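Local coordinates for protein phosphoribosyltransferase (Thermus thermophilus, PDB 1WD5) that is of unproven function but probably acts as a type I phosphoribosyltransferase, an enzyme class that transfers a phosphoribosyl group between substrates, at residues L20-P25 against P148-V153; E48-L53 against A116-R121; L67-E72 against L140-Q145; R110-K115 against I202-A207. All coordinates share one frame; numbering follows the deposited sequence.

Interaction 1. Residues L20-P25 against P148-V153; sequences LGLEAP and PRRVVV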
loop_
_atom_site.group_PDB
_atom_site.type_symbol
_atom_site.label_atom_id
_atom_site.label_comp_id
_atom_site.label_asym_id
_atom_site.label_seq_id
_atom_site.Cartn_x
_atom_site.Cartn_y
_atom_site.Cartn_z
ATOM N N LEU A 20 -4.417 4.685 -18.508
ATOM C CA LEU A 20 -3.769 5.814 -17.842
ATOM C C LEU A 20 -2.440 6.270 -18.430
ATOM O O LEU A 20 -1.966 7.358 -18.116
ATOM C CB LEU A 20 -3.576 5.509 -16.356
ATOM C CG LEU A 20 -4.859 5.287 -15.553
ATOM C CD1 LEU A 20 -4.507 5.082 -14.089
ATOM C CD2 LEU A 20 -5.780 6.484 -15.715
ATOM N N GLY A 21 -1.824 5.438 -19.259
ATOM C CA GLY A 21 -0.561 5.822 -19.867
ATOM C C GLY A 21 0.655 5.775 -18.959
ATOM O O GLY A 21 1.608 6.531 -19.151
ATOM N N LEU A 22 0.635 4.894 -17.968
ATOM C CA LEU A 22 1.768 4.762 -17.063
ATOM C C LEU A 22 2.904 4.141 -17.857
ATOM O O LEU A 22 2.665 3.317 -18.732
ATOM C CB LEU A 22 1.397 3.861 -15.891
ATOM C CG LEU A 22 0.264 4.399 -15.018
ATOM C CD1 LEU A 22 -0.270 3.294 -14.129
ATOM C CD2 LEU A 22 0.774 5.571 -14.192
ATOM N N GLU A 23 4.139 4.533 -17.564
ATOM C CA GLU A 23 5.283 3.984 -18.283
ATOM C C GLU A 23 6.179 3.148 -17.374
ATOM O O GLU A 23 6.742 3.664 -16.412
ATOM C CB GLU A 23 6.092 5.120 -18.911
ATOM C CG GLU A 23 5.264 5.996 -19.839
ATOM C CD GLU A 23 6.073 7.111 -20.470
ATOM O OE1 GLU A 23 6.688 7.903 -19.723
ATOM O OE2 GLU A 23 6.089 7.197 -21.717
ATOM N N ALA A 24 6.305 1.858 -17.691
ATOM C CA ALA A 24 7.127 0.939 -16.901
ATOM C C ALA A 24 6.993 1.322 -15.432
ATOM O O ALA A 24 7.972 1.672 -14.772
ATOM C CB ALA A 24 8.582 1.031 -17.339
ATOM N N PRO A 25 5.767 1.255 -14.901
ATOM C CA PRO A 25 5.502 1.608 -13.508
ATOM C C PRO A 25 6.076 0.665 -12.464
ATOM O O PRO A 25 6.286 -0.516 -12.724
ATOM C CB PRO A 25 3.982 1.645 -13.457
ATOM C CG PRO A 25 3.616 0.521 -14.379
ATOM C CD PRO A 25 4.550 0.738 -15.554
ATOM N N PRO A 148 8.435 10.513 -6.471
ATOM C CA PRO A 148 7.972 9.776 -7.648
ATOM C C PRO A 148 7.403 10.753 -8.675
ATOM O O PRO A 148 6.952 11.843 -8.318
ATOM C CB PRO A 148 6.904 8.856 -7.072
ATOM C CG PRO A 148 6.317 9.692 -5.996
ATOM C CD PRO A 148 7.543 10.276 -5.326
ATOM N N ARG A 149 7.436 10.365 -9.946
ATOM C CA ARG A 149 6.918 11.214 -11.016
ATOM C C ARG A 149 5.402 11.305 -10.926
ATOM O O ARG A 149 4.813 12.364 -11.154
ATOM C CB ARG A 149 7.305 10.644 -12.386
ATOM C CG ARG A 149 6.895 11.533 -13.546
ATOM C CD ARG A 149 7.427 11.029 -14.880
ATOM N NE ARG A 149 6.729 9.840 -15.364
ATOM C CZ ARG A 149 6.944 9.291 -16.556
ATOM N NH1 ARG A 149 7.838 9.823 -17.381
ATOM N NH2 ARG A 149 6.261 8.220 -16.934
ATOM N N ARG A 150 4.776 10.188 -10.581
ATOM C CA ARG A 150 3.328 10.126 -10.479
ATOM C C ARG A 150 2.931 8.994 -9.536
ATOM O O ARG A 150 3.612 7.967 -9.460
ATOM C CB ARG A 150 2.748 9.879 -11.870
ATOM C CG ARG A 150 1.243 9.751 -11.932
ATOM C CD ARG A 150 0.817 9.419 -13.353
ATOM N NE ARG A 150 -0.627 9.267 -13.479
ATOM C CZ ARG A 150 -1.244 8.949 -14.612
ATOM N NH1 ARG A 150 -0.538 8.749 -15.718
ATOM N NH2 ARG A 150 -2.565 8.834 -14.641
ATOM N N VAL A 151 1.832 9.187 -8.815
ATOM C CA VAL A 151 1.350 8.176 -7.886
ATOM C C VAL A 151 -0.125 7.887 -8.143
ATOM O O VAL A 151 -0.944 8.807 -8.259
ATOM C CB VAL A 151 1.528 8.629 -6.416
ATOM C CG1 VAL A 151 1.106 7.516 -5.471
ATOM C CG2 VAL A 151 2.978 9.016 -6.166
ATOM N N VAL A 152 -0.455 6.604 -8.250
ATOM C CA VAL A 152 -1.829 6.181 -8.479
ATOM C C VAL A 152 -2.198 5.091 -7.492
ATOM O O VAL A 152 -1.470 4.107 -7.344
ATOM C CB VAL A 152 -2.029 5.611 -9.902
ATOM C CG1 VAL A 152 -3.454 5.092 -10.055
ATOM C CG2 VAL A 152 -1.741 6.674 -10.944
ATOM N N VAL A 153 -3.322 5.268 -6.809
ATOM C CA VAL A 153 -3.801 4.266 -5.867
ATOM C C VAL A 153 -4.767 3.374 -6.640
ATOM O O VAL A 153 -5.746 3.863 -7.208
ATOM C CB VAL A 153 -4.554 4.910 -4.690
ATOM C CG1 VAL A 153 -5.259 3.834 -3.870
ATOM C CG2 VAL A 153 -3.577 5.687 -3.816
HETATM O O HOH W 1 8.601 9.939 -20.346
#
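Arg149 and Glu23 form a salt bridge at the solvent side of this contact, where the loop between helix 6-17 and strand 26-29 packs on strand 150-155 of the parallel part of the sheet. NH2 of Arg149 lies 2.8 Å from OE1 of Glu23, on that oxygen's anti lone pair. NH1 makes a weaker, more bent bond to OE1, and a water accepts from NH1 while donating to OE1. The carboxylate and guanidinium planes are only 25° apart, so the pair lies nearly flat.

Arg150 has CG anti to the backbone N (chi1 178°) and stays extended as far as NE, which carries its guanidinium out to the loop. There NH1 donates to the backbone O of Leu20 at 3.1 Å, with the oxygen at the guanidinium edge. CD2 of Leu22 sits over one face, 3.5 Å above its plane. Deeper in, Val152 CG1 and Leu20 CD1 meet tip to tip at 4.2 Å, the compact valine giving its two methyls to the two leucines.

Both guanidinium groups have a further, stronger acid partner: Asp122 pairs with NH2 of Arg149 and accepts from the backbone N of Glu23, while Glu171 pairs with NH2 of Arg150. A leucine in place of Arg150 would probably leave Glu171 without its opposite charge and the Leu20 carbonyl without this donor.

Long arginines thus reach from strand to loop, placing ionic bonds near solvent and methyl contacts beneath them.

Interaction 2. Residues E48-L53 against A116-R121; sequences ELDVVL and AARKGR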
loop_
_atom_site.group_PDB
_atom_site.type_symbol
_atom_site.label_atom_id
_atom_site.label_comp_id
_atom_site.label_asym_id
_atom_site.label_seq_id
_atom_site.Cartn_x
_atom_site.Cartn_y
_atom_site.Cartn_z
ATOM N N GLU A 48 7.370 -3.280 -12.751
ATOM C CA GLU A 48 8.242 -3.919 -11.772
ATOM C C GLU A 48 7.551 -4.029 -10.411
ATOM O O GLU A 48 7.031 -3.046 -9.887
ATOM C CB GLU A 48 9.535 -3.108 -11.653
ATOM C CG GLU A 48 10.438 -3.509 -10.502
ATOM C CD GLU A 48 11.807 -2.857 -10.586
ATOM O OE1 GLU A 48 11.875 -1.666 -10.956
ATOM O OE2 GLU A 48 12.811 -3.532 -10.275
ATOM N N LEU A 49 7.557 -5.226 -9.836
ATOM C CA LEU A 49 6.902 -5.461 -8.550
ATOM C C LEU A 49 7.814 -5.321 -7.338
ATOM O O LEU A 49 8.966 -5.749 -7.350
ATOM C CB LEU A 49 6.258 -6.852 -8.551
ATOM C CG LEU A 49 5.511 -7.382 -7.318
ATOM C CD1 LEU A 49 6.492 -7.819 -6.250
ATOM C CD2 LEU A 49 4.561 -6.317 -6.790
ATOM N N ASP A 50 7.283 -4.696 -6.295
ATOM C CA ASP A 50 8.007 -4.538 -5.041
ATOM C C ASP A 50 6.967 -4.358 -3.950
ATOM O O ASP A 50 5.768 -4.253 -4.223
ATOM C CB ASP A 50 8.961 -3.331 -5.075
ATOM C CG ASP A 50 9.941 -3.329 -3.905
ATOM O OD1 ASP A 50 9.997 -4.331 -3.160
ATOM O OD2 ASP A 50 10.667 -2.330 -3.728
ATOM N N VAL A 51 7.424 -4.341 -2.709
ATOM C CA VAL A 51 6.522 -4.187 -1.590
ATOM C C VAL A 51 6.758 -2.829 -0.943
ATOM O O VAL A 51 7.870 -2.300 -0.984
ATOM C CB VAL A 51 6.772 -5.295 -0.551
ATOM C CG1 VAL A 51 8.214 -5.214 -0.054
ATOM C CG2 VAL A 51 5.808 -5.162 0.602
ATOM N N VAL A 52 5.706 -2.254 -0.371
ATOM C CA VAL A 52 5.841 -0.982 0.317
ATOM C C VAL A 52 5.777 -1.359 1.785
ATOM O O VAL A 52 4.843 -2.034 2.223
ATOM C CB VAL A 52 4.713 0.019 -0.059
ATOM C CG1 VAL A 52 3.346 -0.580 0.200
ATOM C CG2 VAL A 52 4.897 1.311 0.724
ATOM N N LEU A 53 6.795 -0.944 2.532
ATOM C CA LEU A 53 6.908 -1.268 3.946
ATOM C C LEU A 53 6.837 -0.008 4.799
ATOM O O LEU A 53 7.803 0.756 4.886
ATOM C CB LEU A 53 8.229 -2.004 4.173
ATOM C CG LEU A 53 8.303 -3.348 3.431
ATOM C CD1 LEU A 53 9.748 -3.806 3.258
ATOM C CD2 LEU A 53 7.498 -4.380 4.212
ATOM N N ALA A 116 13.332 -1.347 -4.848
ATOM C CA ALA A 116 13.430 -0.803 -6.197
ATOM C C ALA A 116 13.342 0.716 -6.131
ATOM O O ALA A 116 12.662 1.266 -5.266
ATOM C CB ALA A 116 12.306 -1.354 -7.071
ATOM N N ALA A 117 14.037 1.390 -7.044
ATOM C CA ALA A 117 14.033 2.847 -7.089
ATOM C C ALA A 117 12.628 3.353 -7.391
ATOM O O ALA A 117 11.866 2.702 -8.108
ATOM C CB ALA A 117 15.016 3.342 -8.156
ATOM N N ARG A 118 12.284 4.513 -6.839
ATOM C CA ARG A 118 10.965 5.101 -7.050
ATOM C C ARG A 118 11.046 6.530 -7.578
ATOM O O ARG A 118 10.125 7.015 -8.237
ATOM C CB ARG A 118 10.178 5.071 -5.738
ATOM C CG ARG A 118 9.970 3.656 -5.215
ATOM C CD ARG A 118 9.600 3.619 -3.743
ATOM N NE ARG A 118 9.462 2.240 -3.282
ATOM C CZ ARG A 118 9.197 1.884 -2.032
ATOM N NH1 ARG A 118 9.040 2.809 -1.094
ATOM N NH2 ARG A 118 9.084 0.599 -1.721
ATOM N N LYS A 119 12.159 7.195 -7.286
ATOM C CA LYS A 119 12.373 8.571 -7.711
ATOM C C LYS A 119 12.172 8.785 -9.206
ATOM O O LYS A 119 12.771 8.094 -10.031
ATOM C CB LYS A 119 13.785 9.026 -7.322
ATOM C CG LYS A 119 14.087 10.472 -7.683
ATOM C CD LYS A 119 15.496 10.866 -7.261
ATOM C CE LYS A 119 15.772 12.333 -7.562
ATOM N NZ LYS A 119 17.129 12.745 -7.100
ATOM N N GLY A 120 11.326 9.755 -9.544
ATOM C CA GLY A 120 11.066 10.068 -10.940
ATOM C C GLY A 120 10.407 8.975 -11.767
ATOM O O GLY A 120 10.487 8.992 -12.995
ATOM N N ARG A 121 9.755 8.019 -11.117
ATOM C CA ARG A 121 9.096 6.953 -11.860
ATOM C C ARG A 121 7.616 6.939 -11.533
ATOM O O ARG A 121 7.193 7.526 -10.540
ATOM C CB ARG A 121 9.720 5.600 -11.513
ATOM C CG ARG A 121 11.213 5.534 -11.799
ATOM C CD ARG A 121 11.779 4.170 -11.483
ATOM N NE ARG A 121 11.284 3.152 -12.403
ATOM C CZ ARG A 121 11.525 1.853 -12.271
ATOM N NH1 ARG A 121 12.257 1.415 -11.254
ATOM N NH2 ARG A 121 11.030 0.992 -13.150
HETATM O O HOH W 2 8.743 0.814 1.261
#
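OD2 of Asp50 is approached by two groups of the 116-121 loop. The backbone N of Ala116 donates to it at 3.1 Å in an almost straight bond (173°), arriving from above the carboxylate plane, while NH2 of Arg118 forms a long ion pair with it at 3.9 Å. The other oxygen, OD1, takes a weak bond from the N of Val51 and a salt bridge from Arg110. With so much positive charge about it, the buried Asp50 is probably ionised.

Ala116 suits its place because a lone methyl fits between two acids: its CB lies 3.9 Å from CD of Glu48 as well as close to Asp50. Glu48 reaches past it to Arg121, whose NH1 binds OE1 at 3.1 Å, meeting the oxygen nearly end-on. The arginine chain bends at chi3 (68°) to bring this about, and the two flat groups are turned 55° against each other. OE2 of Glu48 is held by Arg113.

Arg118, stretched out from CG to NE, gives NH2 to a water at 3.0 Å, and this water also accepts from the N of Leu53, 2.9 Å away. The strongest partner of Arg118 is Glu146, which pairs with NH1.

A type II beta turn from Arg118 to Arg121, with Gly120 at positive phi in its third position, leads the loop into strand 122-126. The loop's arginines touch Leu28 and Val26 and so link strand 48-59, across the intervening strand 26-29, to the lead-in of strand 122-126, all three parallel in the Rossmann-like sheet found in type I phosphoribosyltransferases.

Interaction 3. Residues L67-E72 against L140-Q145; sequences LGAVGE and LSVVFQ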
loop_
_atom_site.group_PDB
_atom_site.type_symbol
_atom_site.label_atom_id
_atom_site.label_comp_id
_atom_site.label_asym_id
_atom_site.label_seq_id
_atom_site.Cartn_x
_atom_site.Cartn_y
_atom_site.Cartn_z
ATOM N N LEU A 67 -1.130 10.683 12.619
ATOM C CA LEU A 67 -0.444 11.965 12.728
ATOM C C LEU A 67 0.778 11.919 11.815
ATOM O O LEU A 67 1.445 12.931 11.598
ATOM C CB LEU A 67 -0.001 12.241 14.174
ATOM C CG LEU A 67 -1.102 12.418 15.226
ATOM C CD1 LEU A 67 -0.478 12.811 16.560
ATOM C CD2 LEU A 67 -2.084 13.486 14.770
ATOM N N GLY A 68 1.059 10.735 11.277
ATOM C CA GLY A 68 2.197 10.569 10.387
ATOM C C GLY A 68 2.452 9.115 10.028
ATOM O O GLY A 68 1.570 8.270 10.179
ATOM N N ALA A 69 3.660 8.819 9.557
ATOM C CA ALA A 69 4.023 7.454 9.177
ATOM C C ALA A 69 5.535 7.275 9.178
ATOM O O ALA A 69 6.277 8.255 9.087
ATOM C CB ALA A 69 3.469 7.132 7.783
ATOM N N VAL A 70 5.987 6.027 9.301
ATOM C CA VAL A 70 7.418 5.722 9.265
ATOM C C VAL A 70 7.644 4.701 8.148
ATOM O O VAL A 70 6.837 3.786 7.968
ATOM C CB VAL A 70 7.936 5.111 10.598
ATOM C CG1 VAL A 70 7.712 6.088 11.751
ATOM C CG2 VAL A 70 7.245 3.787 10.876
ATOM N N GLY A 71 8.726 4.870 7.397
ATOM C CA GLY A 71 9.032 3.952 6.315
ATOM C C GLY A 71 10.072 2.932 6.735
ATOM O O GLY A 71 10.648 3.031 7.823
ATOM N N GLU A 72 10.318 1.950 5.876
ATOM C CA GLU A 72 11.289 0.903 6.169
ATOM C C GLU A 72 12.684 1.480 6.391
ATOM O O GLU A 72 13.506 0.881 7.080
ATOM C CB GLU A 72 11.324 -0.115 5.023
ATOM C CG GLU A 72 11.774 0.461 3.687
ATOM C CD GLU A 72 11.794 -0.581 2.580
ATOM O OE1 GLU A 72 10.876 -0.580 1.724
ATOM O OE2 GLU A 72 12.728 -1.411 2.568
ATOM N N LEU A 140 1.053 6.282 1.208
ATOM C CA LEU A 140 1.114 7.493 0.398
ATOM C C LEU A 140 2.054 8.522 1.011
ATOM O O LEU A 140 2.880 9.113 0.317
ATOM C CB LEU A 140 -0.284 8.112 0.250
ATOM C CG LEU A 140 -1.243 7.495 -0.772
ATOM C CD1 LEU A 140 -2.599 8.174 -0.672
ATOM C CD2 LEU A 140 -0.676 7.662 -2.176
ATOM N N SER A 141 1.929 8.737 2.317
ATOM C CA SER A 141 2.769 9.710 3.002
ATOM C C SER A 141 4.252 9.446 2.796
ATOM O O SER A 141 5.017 10.375 2.545
ATOM C CB SER A 141 2.448 9.728 4.496
ATOM O OG SER A 141 1.156 10.275 4.716
ATOM N N VAL A 142 4.661 8.183 2.897
ATOM C CA VAL A 142 6.067 7.835 2.718
ATOM C C VAL A 142 6.485 7.927 1.253
ATOM O O VAL A 142 7.503 8.538 0.930
ATOM C CB VAL A 142 6.367 6.409 3.241
ATOM C CG1 VAL A 142 7.803 6.025 2.910
ATOM C CG2 VAL A 142 6.143 6.348 4.756
ATOM N N VAL A 143 5.695 7.326 0.369
ATOM C CA VAL A 143 6.005 7.345 -1.053
ATOM C C VAL A 143 6.120 8.759 -1.630
ATOM O O VAL A 143 6.994 9.018 -2.451
ATOM C CB VAL A 143 4.952 6.552 -1.857
ATOM C CG1 VAL A 143 5.240 6.660 -3.347
ATOM C CG2 VAL A 143 4.972 5.087 -1.421
ATOM N N PHE A 144 5.244 9.667 -1.209
ATOM C CA PHE A 144 5.287 11.046 -1.702
ATOM C C PHE A 144 6.611 11.738 -1.394
ATOM O O PHE A 144 7.068 12.583 -2.158
ATOM C CB PHE A 144 4.139 11.866 -1.103
ATOM C CG PHE A 144 2.849 11.762 -1.871
ATOM C CD1 PHE A 144 1.628 11.807 -1.209
ATOM C CD2 PHE A 144 2.857 11.635 -3.257
ATOM C CE1 PHE A 144 0.430 11.725 -1.914
ATOM C CE2 PHE A 144 1.667 11.554 -3.972
ATOM C CZ PHE A 144 0.450 11.598 -3.299
ATOM N N GLN A 145 7.226 11.384 -0.274
ATOM C CA GLN A 145 8.498 11.988 0.098
ATOM C C GLN A 145 9.656 11.393 -0.695
ATOM O O GLN A 145 10.796 11.832 -0.556
ATOM C CB GLN A 145 8.766 11.790 1.594
ATOM C CG GLN A 145 7.785 12.504 2.507
ATOM C CD GLN A 145 7.810 14.012 2.330
ATOM O OE1 GLN A 145 7.456 14.533 1.272
ATOM N NE2 GLN A 145 8.233 14.722 3.371
#
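Helix-on-sheet packing of an alpha/beta fold brings Val142 of helix 134-144 against Ala69 and Gly71 of strand 66-71. The loop leading from strand 122-126 into this helix is probably the one that binds phosphoribosyl pyrophosphate, as in type I relatives.

Val142 carries the contact with both methyls. CG2, anti to the carbonyl carbon, lies over the strand backbone, 4.0 Å from N of Gly71 and 4.1 Å from CB of Ala69. CG1, anti to the backbone N (chi1 174°), comes within 4.2 Å of CA of Gly71. A CB on that glycine would stand about 3.1 Å from CG1, closer than carbon-carbon van der Waals contact allows, so the bare backbone suits the spot. Ala69 adds just one methyl, which also meets CB of Ser141 at 4.3 Å. Small residues on the strand let the axes of 68-71 and 140-144 approach to 8.0 Å, crossing at -62°.

Val70 points away from Val142, and its side chain touches Ala95 and Gln98 of helix 88-112, so this strand lies between two helices. The hydroxyl of Ser141 is hydrogen-bonded to O of Glu137 and NH2 of Arg169.

No hydrogen bond joins the two segments: their cohesion rests on van der Waals fit and burial of apolar surface.

Interaction 4. Residues R110-K115 against I202-A207; sequences RRVRPK and ILLEWA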
loop_
_atom_site.group_PDB
_atom_site.type_symbol
_atom_site.label_atom_id
_atom_site.label_comp_id
_atom_site.label_asym_id
_atom_site.label_seq_id
_atom_site.Cartn_x
_atom_site.Cartn_y
_atom_site.Cartn_z
ATOM N N ARG A 110 13.711 -7.778 2.264
ATOM C CA ARG A 110 14.827 -7.155 1.560
ATOM C C ARG A 110 15.966 -8.120 1.282
ATOM O O ARG A 110 16.801 -7.866 0.417
ATOM C CB ARG A 110 15.339 -5.933 2.331
ATOM C CG ARG A 110 14.359 -4.755 2.321
ATOM C CD ARG A 110 13.955 -4.405 0.894
ATOM N NE ARG A 110 12.838 -3.462 0.815
ATOM C CZ ARG A 110 11.964 -3.440 -0.189
ATOM N NH1 ARG A 110 12.086 -4.311 -1.180
ATOM N NH2 ARG A 110 10.979 -2.551 -0.212
ATOM N N ARG A 111 16.002 -9.232 2.008
ATOM C CA ARG A 111 17.042 -10.221 1.785
ATOM C C ARG A 111 16.805 -10.943 0.456
ATOM O O ARG A 111 17.755 -11.374 -0.196
ATOM C CB ARG A 111 17.069 -11.227 2.930
ATOM C CG ARG A 111 18.161 -12.281 2.816
ATOM C CD ARG A 111 18.414 -12.901 4.177
ATOM N NE ARG A 111 18.859 -11.885 5.122
ATOM C CZ ARG A 111 18.390 -11.755 6.361
ATOM N NH1 ARG A 111 17.456 -12.583 6.807
ATOM N NH2 ARG A 111 18.853 -10.793 7.151
ATOM N N VAL A 112 15.541 -11.065 0.052
ATOM C CA VAL A 112 15.207 -11.738 -1.203
ATOM C C VAL A 112 14.957 -10.791 -2.380
ATOM O O VAL A 112 15.015 -11.210 -3.533
ATOM C CB VAL A 112 13.970 -12.658 -1.043
ATOM C CG1 VAL A 112 14.242 -13.712 0.008
ATOM C CG2 VAL A 112 12.748 -11.840 -0.664
ATOM N N ARG A 113 14.667 -9.520 -2.096
ATOM C CA ARG A 113 14.433 -8.532 -3.156
ATOM C C ARG A 113 14.707 -7.126 -2.619
ATOM O O ARG A 113 13.988 -6.627 -1.753
ATOM C CB ARG A 113 12.998 -8.680 -3.714
ATOM C CG ARG A 113 12.097 -7.433 -3.715
ATOM C CD ARG A 113 12.613 -6.312 -4.598
ATOM N NE ARG A 113 11.869 -6.108 -5.842
ATOM C CZ ARG A 113 12.341 -5.381 -6.852
ATOM N NH1 ARG A 113 13.535 -4.812 -6.738
ATOM N NH2 ARG A 113 11.641 -5.225 -7.967
ATOM N N PRO A 114 15.774 -6.479 -3.123
ATOM C CA PRO A 114 16.171 -5.130 -2.707
ATOM C C PRO A 114 15.154 -4.079 -3.114
ATOM O O PRO A 114 14.444 -4.243 -4.106
ATOM C CB PRO A 114 17.516 -4.937 -3.406
ATOM C CG PRO A 114 17.319 -5.688 -4.683
ATOM C CD PRO A 114 16.657 -6.967 -4.199
ATOM N N LYS A 115 15.084 -2.998 -2.345
ATOM C CA LYS A 115 14.140 -1.929 -2.637
ATOM C C LYS A 115 14.373 -1.341 -4.021
ATOM O O LYS A 115 15.477 -0.891 -4.337
ATOM C CB LYS A 115 14.250 -0.822 -1.589
ATOM C CG LYS A 115 13.298 0.334 -1.840
ATOM C CD LYS A 115 13.383 1.390 -0.753
ATOM C CE LYS A 115 12.367 2.491 -1.019
ATOM N NZ LYS A 115 12.384 3.535 0.031
ATOM N N ILE A 202 7.061 -14.666 -3.997
ATOM C CA ILE A 202 6.708 -13.731 -5.054
ATOM C C ILE A 202 7.836 -12.733 -5.295
ATOM O O ILE A 202 8.231 -12.502 -6.437
ATOM C CB ILE A 202 5.422 -12.967 -4.703
ATOM C CG1 ILE A 202 4.240 -13.940 -4.688
ATOM C CG2 ILE A 202 5.186 -11.849 -5.708
ATOM C CD1 ILE A 202 2.940 -13.319 -4.248
ATOM N N LEU A 203 8.362 -12.159 -4.216
ATOM C CA LEU A 203 9.443 -11.183 -4.312
ATOM C C LEU A 203 10.719 -11.727 -4.970
ATOM O O LEU A 203 11.423 -10.993 -5.670
ATOM C CB LEU A 203 9.782 -10.641 -2.917
ATOM C CG LEU A 203 8.746 -9.747 -2.221
ATOM C CD1 LEU A 203 9.237 -9.382 -0.821
ATOM C CD2 LEU A 203 8.522 -8.488 -3.041
ATOM N N LEU A 204 11.014 -13.004 -4.736
ATOM C CA LEU A 204 12.208 -13.648 -5.289
ATOM C C LEU A 204 12.280 -13.595 -6.809
ATOM O O LEU A 204 13.363 -13.449 -7.380
ATOM C CB LEU A 204 12.280 -15.111 -4.831
ATOM C CG LEU A 204 12.803 -15.372 -3.416
ATOM C CD1 LEU A 204 12.490 -16.803 -2.994
ATOM C CD2 LEU A 204 14.306 -15.122 -3.377
ATOM N N GLU A 205 11.130 -13.719 -7.463
ATOM C CA GLU A 205 11.067 -13.687 -8.925
ATOM C C GLU A 205 11.470 -12.328 -9.505
ATOM O O GLU A 205 11.758 -12.219 -10.703
ATOM C CB GLU A 205 9.649 -14.025 -9.408
ATOM C CG GLU A 205 9.284 -15.510 -9.421
ATOM C CD GLU A 205 10.100 -16.312 -10.434
ATOM O OE1 GLU A 205 11.299 -16.549 -10.185
ATOM O OE2 GLU A 205 9.545 -16.703 -11.482
ATOM N N TRP A 206 11.494 -11.293 -8.667
ATOM C CA TRP A 206 11.836 -9.958 -9.154
ATOM C C TRP A 206 13.232 -9.458 -8.808
ATOM O O TRP A 206 13.570 -8.309 -9.095
ATOM C CB TRP A 206 10.793 -8.938 -8.678
ATOM C CG TRP A 206 9.405 -9.242 -9.180
ATOM C CD1 TRP A 206 8.474 -10.048 -8.588
ATOM C CD2 TRP A 206 8.820 -8.790 -10.409
ATOM N NE1 TRP A 206 7.344 -10.130 -9.377
ATOM C CE2 TRP A 206 7.533 -9.367 -10.498
ATOM C CE3 TRP A 206 9.260 -7.954 -11.445
ATOM C CZ2 TRP A 206 6.682 -9.135 -11.583
ATOM C CZ3 TRP A 206 8.406 -7.724 -12.526
ATOM C CH2 TRP A 206 7.135 -8.313 -12.583
ATOM N N ALA A 207 14.044 -10.308 -8.196
ATOM C CA ALA A 207 15.401 -9.912 -7.843
ATOM C C ALA A 207 16.302 -10.211 -9.038
ATOM O O ALA A 207 15.901 -10.914 -9.961
ATOM C CB ALA A 207 15.869 -10.685 -6.616
#
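Arg113 packs against Leu203 and Trp206 where the C-terminal helix 196-204 of this phosphoribosyltransferase-like alpha/beta fold meets the end of the long helix 88-112. Arg113 follows the long helix, while its partners belong to helix 196-204 and the type I beta turn from Leu204 to Ala207 at its C-terminal end. From its root outward, CB of Arg113 lies 3.4 Å from the backbone O of Leu203, and CG is 3.8 Å from CD2 of that leucine. The chain then bends at chi2 (63°) and again at chi3, which brings NE to 4.1 Å from CB of Trp206. The guanidinium presents a face to the backbone O of Trp206, which stands 3.8 Å above its centre. At the tip, NH1 donates to O of Pro114 at 2.8 Å, and NH2 reaches out to OE2 of Glu48 and O of Leu49.

With a leucine at this position, Glu48 would probably lose this charge partner and the Pro114 carbonyl its donor. The indole of Trp206 turns toward helix 33-45 and Leu49, its NE1 hydrogen-bonded to OD1 of Asp39.

Apolar residues line the other, more solvent-exposed part of the contact. Val112 CG2 rests 3.9 Å from CB of Leu203, and its CB is packed tightly against CD2 of Leu204, just 3.4 Å off. Beside them the small Ala207 can approach the backbone closely, its CB lying 3.2 Å from O of Val112.

In the fold
Interactions 1, 2 and 3 all reach the same mixed sheet, and interaction 2 touches each of the other three. It meets interaction 1 through backbone pairing, Arg149 N to Arg121 O at 2.9 Å and Pro25 O to Glu48 N at 3.0 Å. It joins interaction 4, whose centre is about 12 Å from its own, where Leu49 O lies 2.8 Å from Arg113 NH2. Arg110 of interaction 4 also reaches interaction 3, its NE lying 2.7 Å from OE2 of Glu72. Interactions 1 and 4 do not touch, their nearest atoms being about 8 Å apart. Helix 134-144 of interaction 3, which probably follows the phosphoribosyl pyrophosphate loop, packs on strand 150-155 of interaction 1.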